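Local coordinates for spore germination protein GerM (Bacillus subtilis subsp. subtilis str. 168, PDB 6GZB) that is of unknown molecular function but affects both sporulation and germination, at residues Leu56-Lys61 against Val66-Pro71; Gln81-Leu86 against Ala122-Glu127; Gln141-Thr146 against Val156-Asn161. One frame throughout, in Å; residues are numbered along the deposited sequence.

In the fold
All three contacts fall within the first of two tandem GerMN domains and follow one another along the chain. Contact 1 is the opening hairpin, strands 51-60 and 65-73; contact 2 sets the next helix, 78-84, against strand 119-124; contact 3 sets helix 136-147 against strand 155-160. Contacts 2 and 3 have centres about 8 Å apart and share one mixed sheet, in which strands 119-124 and 155-160 are parallel neighbours. The centre of contact 1 lies about 16 Å from each of the others. Through strand 51-60 the hairpin is joined to both helices, which pack on the mixed sheet, and its turn end also touches strand 213-223.

Contact 1 (Leu56-Lys61 against Val66-Pro71); sequences LYLIDK and VAQTLP
Leu56 and Leu58 pair with Gln68 and Val66 across an antiparallel beta hairpin made of strands 51-60 and 65-73, with Tyr57 and Ala67 as the non-hydrogen-bonded pair between them. Four backbone bonds close it. Leu56 N reaches Gln68 O at 2.9 Å and Gln68 N returns to Leu56 O at 2.8 Å, both nearly straight, whereas Leu58 N to Val66 O is bent, with an N-H...O angle of 133°. Val66 N completes the second pair, 2.8 Å from Leu58 O. The backbone of Tyr57 turns the other way: helix 136-147 satisfies it, Thr146 OG1 accepting from its N and Ser142 OG bonding to its O.

The Tyr57 ring leans over the partner strand and receives Ala67 CB on one face, 3.9 Å from the centroid in a CH-pi contact, while its OH is bonded to Glu55 OE1. Replacing Tyr57 by an alanine is likely to strip the methyl of Ala67 of its aromatic cover and leave Glu55 OE1 without the hydroxyl. On the sheet face that carries Leu56, Leu58 and Gln68, the side chains of Leu56 and Leu70 cross at about a right angle, with Leu56 CD1 3.9 Å from Leu70 CD1.

Near the turn, both carboxylate oxygens of Asp60 have partners. With CG placed between the backbone N and carbonyl carbon (chi1 90°), its OD1 takes the N-H groups of Asn62 and Tyr64, and OD2 is bonded to Tyr214 OH. Ala67 O accepts from Asn337 ND2 as well as from the bent side chain of Gln68, whose NE2 lies 3.1 Å from Ala67 O.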
loop_
_atom_site.group_PDB
_atom_site.type_symbol
_atom_site.label_atom_id
_atom_site.label_comp_id
_atom_site.label_asym_id
_atom_site.label_seq_id
_atom_site.Cartn_x
_atom_site.Cartn_y
_atom_site.Cartn_z
ATOM N N LEU A 56 -8.842 -2.991 4.345
ATOM C CA LEU A 56 -8.500 -2.614 5.710
ATOM C C LEU A 56 -6.995 -2.729 5.892
ATOM O O LEU A 56 -6.411 -3.782 5.635
ATOM C CB LEU A 56 -9.216 -3.507 6.720
ATOM C CG LEU A 56 -10.737 -3.577 6.616
ATOM C CD1 LEU A 56 -11.269 -4.548 7.663
ATOM C CD2 LEU A 56 -11.362 -2.202 6.792
ATOM N N TYR A 57 -6.371 -1.649 6.350
ATOM C CA TYR A 57 -4.932 -1.647 6.544
ATOM C C TYR A 57 -4.597 -2.120 7.954
ATOM O O TYR A 57 -4.592 -1.352 8.924
ATOM C CB TYR A 57 -4.332 -0.271 6.207
ATOM C CG TYR A 57 -4.194 -0.078 4.707
ATOM C CD1 TYR A 57 -5.308 0.199 3.925
ATOM C CD2 TYR A 57 -3.018 -0.408 4.055
ATOM C CE1 TYR A 57 -5.218 0.264 2.543
ATOM C CE2 TYR A 57 -2.923 -0.347 2.677
ATOM C CZ TYR A 57 -4.031 -0.028 1.923
ATOM O OH TYR A 57 -3.934 0.016 0.541
ATOM N N LEU A 58 -4.397 -3.428 8.056
ATOM C CA LEU A 58 -4.141 -4.076 9.330
ATOM C C LEU A 58 -2.641 -4.205 9.552
ATOM O O LEU A 58 -1.840 -3.826 8.693
ATOM C CB LEU A 58 -4.802 -5.464 9.344
ATOM C CG LEU A 58 -6.299 -5.467 9.042
ATOM C CD1 LEU A 58 -6.819 -6.890 8.934
ATOM C CD2 LEU A 58 -7.075 -4.688 10.097
ATOM N N ILE A 59 -2.261 -4.760 10.701
ATOM C CA ILE A 59 -0.858 -4.985 11.004
ATOM C C ILE A 59 -0.545 -6.476 10.972
ATOM O O ILE A 59 -1.170 -7.257 11.672
ATOM C CB ILE A 59 -0.499 -4.390 12.373
ATOM C CG1 ILE A 59 -0.805 -2.883 12.383
ATOM C CG2 ILE A 59 0.973 -4.632 12.683
ATOM C CD1 ILE A 59 -0.845 -2.264 13.758
ATOM N N ASP A 60 0.417 -6.872 10.152
ATOM C CA ASP A 60 0.775 -8.282 10.043
ATOM C C ASP A 60 1.752 -8.706 11.145
ATOM O O ASP A 60 2.112 -7.907 12.015
ATOM C CB ASP A 60 1.283 -8.623 8.627
ATOM C CG ASP A 60 2.782 -8.456 8.456
ATOM O OD1 ASP A 60 3.460 -7.835 9.314
ATOM O OD2 ASP A 60 3.267 -8.903 7.385
ATOM N N LYS A 61 2.101 -9.986 11.167
ATOM C CA LYS A 61 2.765 -10.549 12.339
ATOM C C LYS A 61 4.182 -10.036 12.482
ATOM O O LYS A 61 4.780 -10.155 13.548
ATOM C CB LYS A 61 2.757 -12.076 12.309
ATOM C CG LYS A 61 3.465 -12.693 11.122
ATOM C CD LYS A 61 3.598 -14.200 11.312
ATOM C CE LYS A 61 3.102 -14.978 10.106
ATOM N NZ LYS A 61 3.906 -14.696 8.888
ATOM N N VAL A 66 -0.501 -3.353 6.241
ATOM C CA VAL A 66 -0.767 -4.083 5.003
ATOM C C VAL A 66 -2.262 -4.085 4.723
ATOM O O VAL A 66 -3.066 -4.285 5.632
ATOM C CB VAL A 66 -0.358 -5.570 5.107
ATOM C CG1 VAL A 66 -0.435 -6.214 3.735
ATOM C CG2 VAL A 66 1.032 -5.728 5.704
ATOM N N ALA A 67 -2.625 -3.922 3.459
ATOM C CA ALA A 67 -4.020 -4.029 3.045
ATOM C C ALA A 67 -4.476 -5.483 3.169
ATOM O O ALA A 67 -3.786 -6.391 2.722
ATOM C CB ALA A 67 -4.184 -3.551 1.604
ATOM N N GLN A 68 -5.624 -5.687 3.813
ATOM C CA GLN A 68 -6.391 -6.908 3.661
ATOM C C GLN A 68 -7.797 -6.574 3.206
ATOM O O GLN A 68 -8.509 -5.824 3.872
ATOM C CB GLN A 68 -6.438 -7.686 4.971
ATOM C CG GLN A 68 -5.101 -8.286 5.368
ATOM C CD GLN A 68 -4.763 -9.510 4.547
ATOM O OE1 GLN A 68 -5.281 -10.601 4.803
ATOM N NE2 GLN A 68 -3.914 -9.333 3.534
ATOM N N THR A 69 -8.173 -7.088 2.036
ATOM C CA THR A 69 -9.471 -6.768 1.451
ATOM C C THR A 69 -10.523 -7.749 1.934
ATOM O O THR A 69 -10.385 -8.957 1.758
ATOM C CB THR A 69 -9.407 -6.738 -0.083
ATOM O OG1 THR A 69 -8.704 -5.557 -0.496
ATOM C CG2 THR A 69 -10.809 -6.698 -0.680
ATOM N N LEU A 70 -11.515 -7.224 2.645
ATOM C CA LEU A 70 -12.408 -8.037 3.463
ATOM C C LEU A 70 -13.856 -7.592 3.278
ATOM O O LEU A 70 -14.109 -6.437 2.947
ATOM C CB LEU A 70 -12.011 -7.932 4.937
ATOM C CG LEU A 70 -10.681 -8.597 5.270
ATOM C CD1 LEU A 70 -10.217 -8.201 6.665
ATOM C CD2 LEU A 70 -10.799 -10.109 5.124
ATOM N N PRO A 71 -14.810 -8.516 3.484
ATOM C CA PRO A 71 -16.227 -8.235 3.252
ATOM C C PRO A 71 -16.849 -7.404 4.366
ATOM O O PRO A 71 -16.879 -7.835 5.512
ATOM C CB PRO A 71 -16.860 -9.631 3.217
ATOM C CG PRO A 71 -15.985 -10.464 4.082
ATOM C CD PRO A 71 -14.592 -9.892 3.968
#

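Contact 2 (Gln81-Leu86 against Ala122-Glu127)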
loop_
_atom_site.group_PDB
_atom_site.type_symbol
_atom_site.label_atom_id
_atom_site.label_comp_id
_atom_site.label_asym_id
_atom_site.label_seq_id
_atom_site.Cartn_x
_atom_site.Cartn_y
_atom_site.Cartn_z
ATOM N N GLN A 81 -17.293 3.400 8.391
ATOM C CA GLN A 81 -17.400 1.970 8.643
ATOM C C GLN A 81 -16.033 1.307 8.523
ATOM O O GLN A 81 -15.671 0.460 9.336
ATOM C CB GLN A 81 -18.370 1.336 7.652
ATOM C CG GLN A 81 -18.587 -0.150 7.887
ATOM C CD GLN A 81 -19.244 -0.815 6.709
ATOM O OE1 GLN A 81 -18.910 -0.535 5.556
ATOM N NE2 GLN A 81 -20.211 -1.681 6.988
ATOM N N ALA A 82 -15.272 1.709 7.507
ATOM C CA ALA A 82 -13.946 1.142 7.281
ATOM C C ALA A 82 -13.049 1.349 8.507
ATOM O O ALA A 82 -12.376 0.424 8.949
ATOM C CB ALA A 82 -13.313 1.759 6.047
ATOM N N LEU A 83 -13.094 2.542 9.091
ATOM C CA LEU A 83 -12.324 2.821 10.298
ATOM C C LEU A 83 -12.827 2.010 11.491
ATOM O O LEU A 83 -12.039 1.573 12.328
ATOM C CB LEU A 83 -12.375 4.307 10.636
ATOM C CG LEU A 83 -11.701 5.239 9.624
ATOM C CD1 LEU A 83 -11.634 6.648 10.200
ATOM C CD2 LEU A 83 -10.306 4.754 9.266
ATOM N N GLU A 84 -14.139 1.826 11.581
ATOM C CA GLU A 84 -14.723 1.029 12.663
ATOM C C GLU A 84 -14.225 -0.404 12.604
ATOM O O GLU A 84 -14.125 -1.086 13.628
ATOM C CB GLU A 84 -16.257 1.052 12.589
ATOM C CG GLU A 84 -16.887 2.227 13.323
ATOM C CD GLU A 84 -18.298 2.559 12.860
ATOM O OE1 GLU A 84 -18.854 3.571 13.339
ATOM O OE2 GLU A 84 -18.850 1.843 12.002
ATOM N N TYR A 85 -13.898 -0.857 11.398
ATOM C CA TYR A 85 -13.391 -2.215 11.217
ATOM C C TYR A 85 -11.877 -2.302 11.382
ATOM O O TYR A 85 -11.276 -3.340 11.107
ATOM C CB TYR A 85 -13.819 -2.753 9.856
ATOM C CG TYR A 85 -15.164 -3.442 9.896
ATOM C CD1 TYR A 85 -16.343 -2.709 9.933
ATOM C CD2 TYR A 85 -15.257 -4.824 9.931
ATOM C CE1 TYR A 85 -17.571 -3.333 9.973
ATOM C CE2 TYR A 85 -16.485 -5.455 9.944
ATOM C CZ TYR A 85 -17.637 -4.703 9.991
ATOM O OH TYR A 85 -18.866 -5.314 10.037
ATOM N N LEU A 86 -11.269 -1.220 11.862
ATOM C CA LEU A 86 -9.883 -1.256 12.307
ATOM C C LEU A 86 -9.796 -1.408 13.826
ATOM O O LEU A 86 -8.704 -1.477 14.383
ATOM C CB LEU A 86 -9.164 0.033 11.901
ATOM C CG LEU A 86 -9.082 0.322 10.410
ATOM C CD1 LEU A 86 -8.381 1.643 10.168
ATOM C CD2 LEU A 86 -8.359 -0.808 9.692
ATOM N N ALA A 122 -11.257 12.687 10.384
ATOM C CA ALA A 122 -11.603 11.551 11.217
ATOM C C ALA A 122 -11.524 11.961 12.670
ATOM O O ALA A 122 -10.440 12.237 13.183
ATOM C CB ALA A 122 -10.662 10.389 10.946
ATOM N N ASP A 123 -12.681 12.006 13.327
ATOM C CA ASP A 123 -12.777 12.519 14.692
ATOM C C ASP A 123 -13.040 11.350 15.638
ATOM O O ASP A 123 -14.095 10.730 15.588
ATOM C CB ASP A 123 -13.908 13.555 14.781
ATOM C CG ASP A 123 -13.893 14.350 16.088
ATOM O OD1 ASP A 123 -13.054 14.061 16.968
ATOM O OD2 ASP A 123 -14.761 15.230 16.261
ATOM N N PHE A 124 -12.056 11.039 16.472
ATOM C CA PHE A 124 -12.070 9.816 17.274
ATOM C C PHE A 124 -12.476 10.122 18.714
ATOM O O PHE A 124 -12.252 11.222 19.220
ATOM C CB PHE A 124 -10.679 9.162 17.271
ATOM C CG PHE A 124 -10.259 8.635 15.928
ATOM C CD1 PHE A 124 -10.631 7.365 15.520
ATOM C CD2 PHE A 124 -9.437 9.382 15.096
ATOM C CE1 PHE A 124 -10.231 6.868 14.293
ATOM C CE2 PHE A 124 -9.033 8.889 13.860
ATOM C CZ PHE A 124 -9.425 7.628 13.464
ATOM N N SER A 125 -13.004 9.116 19.395
ATOM C CA SER A 125 -13.207 9.193 20.828
ATOM C C SER A 125 -11.870 9.086 21.565
ATOM O O SER A 125 -10.835 8.813 20.956
ATOM C CB SER A 125 -14.157 8.088 21.281
ATOM O OG SER A 125 -13.528 6.819 21.254
ATOM N N ASN A 126 -11.907 9.267 22.883
ATOM C CA ASN A 126 -10.688 9.392 23.672
ATOM C C ASN A 126 -9.920 8.084 23.799
ATOM O O ASN A 126 -8.717 8.095 24.089
ATOM C CB ASN A 126 -10.996 9.944 25.063
ATOM C CG ASN A 126 -9.751 10.444 25.774
ATOM O OD1 ASN A 126 -9.288 9.842 26.745
ATOM N ND2 ASN A 126 -9.161 11.509 25.248
ATOM N N GLU A 127 -10.606 6.961 23.597
ATOM C CA GLU A 127 -9.942 5.644 23.615
ATOM C C GLU A 127 -8.848 5.534 22.551
ATOM O O GLU A 127 -7.957 4.678 22.650
ATOM C CB GLU A 127 -10.964 4.531 23.397
ATOM C CG GLU A 127 -11.844 4.262 24.602
ATOM C CD GLU A 127 -13.043 5.183 24.676
ATOM O OE1 GLU A 127 -13.203 6.045 23.779
ATOM O OE2 GLU A 127 -13.841 5.023 25.623
#
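Leu83 meets Ala122 and Phe124 where helix 78-84 packs on one face of the mixed sheet of this GerMN domain. The contact is apolar and small, about 87 Å² summed over both segments, and a single methyl carries it. Leu83 CD1 sits 3.9 Å from Ala122 CB and 4.1 Å from Phe124 CZ. It reaches them because CG lies beside the backbone N, opposite the carbonyl carbon (chi1 -65°), and the branch then runs on extended, carrying CD1 out to the strand. The other methyl stays on the helix side, with Leu83 CD2 3.8 Å from Leu86 CD1. Val110 and Val112 of the adjacent strand and Leu147 of helix 136-147 also touch Leu83.

Ala122 and Phe124, two residues apart, lie on the same face of strand 119-124, but of the two only Ala122 points straight at the helix. The first torsion of Phe124 (chi1 -67°) brings its ring in, back along the strand, until Phe124 CE2 lies 3.7 Å from Ala122 CB. Small methyl and ring thus form one continuous surface for the leucine, whose side chain crosses the phenylalanine at about a right angle. Phe128 stacks on the same ring, and Val110 and Thr108 also touch it.

Beyond each element the chain turns. Helix 78-84 ends with Leu86 N bonded to Leu83 O at 2.9 Å, a three-residue step that tightens the exit. After the strand, Ser125 OG accepts the N-H of Thr109 and donates in turn to Glu127. Ser125 OG meets Glu127 OE1 at 2.7 Å, nearly in line with the C-O bond of the acid.

Contact 3 (Gln141-Thr146 against Val156-Asn161); sequences QSVTWT and VKLRIN
This is helix-on-sheet packing inside a beta-alpha-beta unit: Val143 and Thr144 of helix 136-147 rest on Leu158 and Val156 of strand 155-160, the strand to which the helix leads from strand 119-124. All four residues are buried, and no hydrogen bond passes between the two segments. Val143 CG1 lies 3.9 Å from Leu158 CD1, the two side chains meeting at a slant. The valine straddles both parallel strands. Its CG1 is trans to the backbone N (chi1 169°) and faces Leu158, while CG2 is turned to the ring of Phe124 on the neighbouring strand. Leu158 has an unusual second torsion, chi2 19°, close to eclipsed, with which its CD1 reaches the helix.

At the next residue of the helix, Val156 CG2 approaches the backbone itself, 4.2 Å from Thr144 CA, and also the methyl, with Thr144 CG2 4.4 Å from Val156 CG2. The Thr144 hydroxyl is bonded to Val140 O one turn earlier, which leaves the methyl as the part offered to the strand. Lys157 and Arg159 alternate with the packed residues and leave from the other face of the sheet, where they touch Ile121.

A second polar group is settled within the helix. Ser142 O is gripped twice, by Thr146 N at 2.9 Å and by Thr146 OG1 at 2.7 Å, the two donors arriving from opposite faces of the carbonyl plane. Ser142 OG and Thr146 OG1 also tie the helix to the backbone of Tyr57. With the Thr144 hydroxyl held on Val140 O and that of Thr146 on Ser142 O, the helix meets the strand through methyl groups and the backbone carbon of Thr144, so this joint depends on shape and burial rather than on directional bonds.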
loop_
_atom_site.group_PDB
_atom_site.type_symbol
_atom_site.label_atom_id
_atom_site.label_comp_id
_atom_site.label_asym_id
_atom_site.label_seq_id
_atom_site.Cartn_x
_atom_site.Cartn_y
_atom_site.Cartn_z
ATOM N N GLN A 141 -0.640 5.640 9.562
ATOM C CA GLN A 141 -0.588 5.120 8.201
ATOM C C GLN A 141 -1.812 4.275 7.875
ATOM O O GLN A 141 -2.363 4.383 6.775
ATOM C CB GLN A 141 0.686 4.307 7.992
ATOM C CG GLN A 141 1.943 5.157 7.969
ATOM C CD GLN A 141 3.212 4.359 8.163
ATOM O OE1 GLN A 141 3.180 3.128 8.271
ATOM N NE2 GLN A 141 4.347 5.058 8.199
ATOM N N SER A 142 -2.242 3.456 8.836
ATOM C CA SER A 142 -3.431 2.623 8.665
ATOM C C SER A 142 -4.678 3.457 8.373
ATOM O O SER A 142 -5.406 3.215 7.412
ATOM C CB SER A 142 -3.667 1.776 9.915
ATOM O OG SER A 142 -4.900 1.076 9.833
ATOM N N VAL A 143 -4.924 4.444 9.218
ATOM C CA VAL A 143 -6.063 5.323 9.049
ATOM C C VAL A 143 -5.977 6.062 7.714
ATOM O O VAL A 143 -6.946 6.123 6.963
ATOM C CB VAL A 143 -6.148 6.337 10.208
ATOM C CG1 VAL A 143 -7.167 7.414 9.903
ATOM C CG2 VAL A 143 -6.497 5.627 11.503
ATOM N N THR A 144 -4.790 6.556 7.395
ATOM C CA THR A 144 -4.594 7.326 6.179
ATOM C C THR A 144 -4.862 6.479 4.943
ATOM O O THR A 144 -5.551 6.910 4.022
ATOM C CB THR A 144 -3.175 7.918 6.105
ATOM O OG1 THR A 144 -2.965 8.797 7.219
ATOM C CG2 THR A 144 -2.999 8.710 4.817
ATOM N N TRP A 145 -4.304 5.274 4.915
ATOM C CA TRP A 145 -4.407 4.445 3.728
ATOM C C TRP A 145 -5.794 3.829 3.616
ATOM O O TRP A 145 -6.321 3.666 2.509
ATOM C CB TRP A 145 -3.327 3.364 3.709
ATOM C CG TRP A 145 -1.999 3.874 3.258
ATOM C CD1 TRP A 145 -1.231 4.804 3.888
ATOM C CD2 TRP A 145 -1.295 3.510 2.072
ATOM N NE1 TRP A 145 -0.112 5.069 3.153
ATOM C CE2 TRP A 145 -0.111 4.278 2.039
ATOM C CE3 TRP A 145 -1.542 2.609 1.034
ATOM C CZ2 TRP A 145 0.815 4.190 0.997
ATOM C CZ3 TRP A 145 -0.615 2.517 -0.006
ATOM C CH2 TRP A 145 0.539 3.309 -0.020
ATOM N N THR A 146 -6.420 3.561 4.756
ATOM C CA THR A 146 -7.788 3.049 4.745
ATOM C C THR A 146 -8.788 4.090 4.208
ATOM O O THR A 146 -9.629 3.778 3.355
ATOM C CB THR A 146 -8.224 2.545 6.128
ATOM O OG1 THR A 146 -7.355 1.488 6.551
ATOM C CG2 THR A 146 -9.650 2.017 6.077
ATOM N N VAL A 156 -6.190 13.535 4.677
ATOM C CA VAL A 156 -6.769 13.124 5.946
ATOM C C VAL A 156 -6.355 14.075 7.058
ATOM O O VAL A 156 -5.199 14.496 7.134
ATOM C CB VAL A 156 -6.340 11.684 6.306
ATOM C CG1 VAL A 156 -6.778 11.326 7.710
ATOM C CG2 VAL A 156 -6.913 10.694 5.302
ATOM N N LYS A 157 -7.308 14.402 7.922
ATOM C CA LYS A 157 -7.029 15.149 9.137
ATOM C C LYS A 157 -7.565 14.356 10.317
ATOM O O LYS A 157 -8.631 13.745 10.238
ATOM C CB LYS A 157 -7.708 16.517 9.100
ATOM C CG LYS A 157 -7.032 17.534 8.194
ATOM C CD LYS A 157 -7.743 18.875 8.279
ATOM C CE LYS A 157 -7.329 19.826 7.163
ATOM N NZ LYS A 157 -5.883 20.171 7.219
ATOM N N LEU A 158 -6.812 14.358 11.409
ATOM C CA LEU A 158 -7.150 13.545 12.570
ATOM C C LEU A 158 -7.605 14.441 13.719
ATOM O O LEU A 158 -7.023 15.490 13.957
ATOM C CB LEU A 158 -5.928 12.734 13.001
ATOM C CG LEU A 158 -5.694 11.331 12.414
ATOM C CD1 LEU A 158 -6.452 11.069 11.131
ATOM C CD2 LEU A 158 -4.213 11.069 12.212
ATOM N N ARG A 159 -8.663 14.040 14.413
ATOM C CA ARG A 159 -9.066 14.725 15.634
ATOM C C ARG A 159 -9.364 13.735 16.740
ATOM O O ARG A 159 -9.737 12.593 16.478
ATOM C CB ARG A 159 -10.303 15.584 15.377
ATOM C CG ARG A 159 -10.039 16.799 14.506
ATOM C CD ARG A 159 -11.335 17.510 14.157
ATOM N NE ARG A 159 -11.097 18.689 13.336
ATOM C CZ ARG A 159 -12.034 19.563 12.989
ATOM N NH1 ARG A 159 -13.278 19.436 13.439
ATOM N NH2 ARG A 159 -11.713 20.591 12.223
ATOM N N ILE A 160 -9.211 14.187 17.980
ATOM C CA ILE A 160 -9.740 13.464 19.136
ATOM C C ILE A 160 -10.745 14.343 19.880
ATOM O O ILE A 160 -10.409 15.432 20.339
ATOM C CB ILE A 160 -8.622 13.045 20.101
ATOM C CG1 ILE A 160 -7.573 12.207 19.372
ATOM C CG2 ILE A 160 -9.192 12.263 21.277
ATOM C CD1 ILE A 160 -6.357 11.899 20.223
ATOM N N ASN A 161 -11.996 13.900 19.910
ATOM C CA ASN A 161 -13.080 14.676 20.497
ATOM C C ASN A 161 -13.087 16.118 19.991
ATOM O O ASN A 161 -13.293 17.051 20.756
ATOM C CB ASN A 161 -12.980 14.638 22.020
ATOM C CG ASN A 161 -13.493 13.330 22.605
ATOM O OD1 ASN A 161 -12.896 12.768 23.525
ATOM N ND2 ASN A 161 -14.597 12.827 22.055
#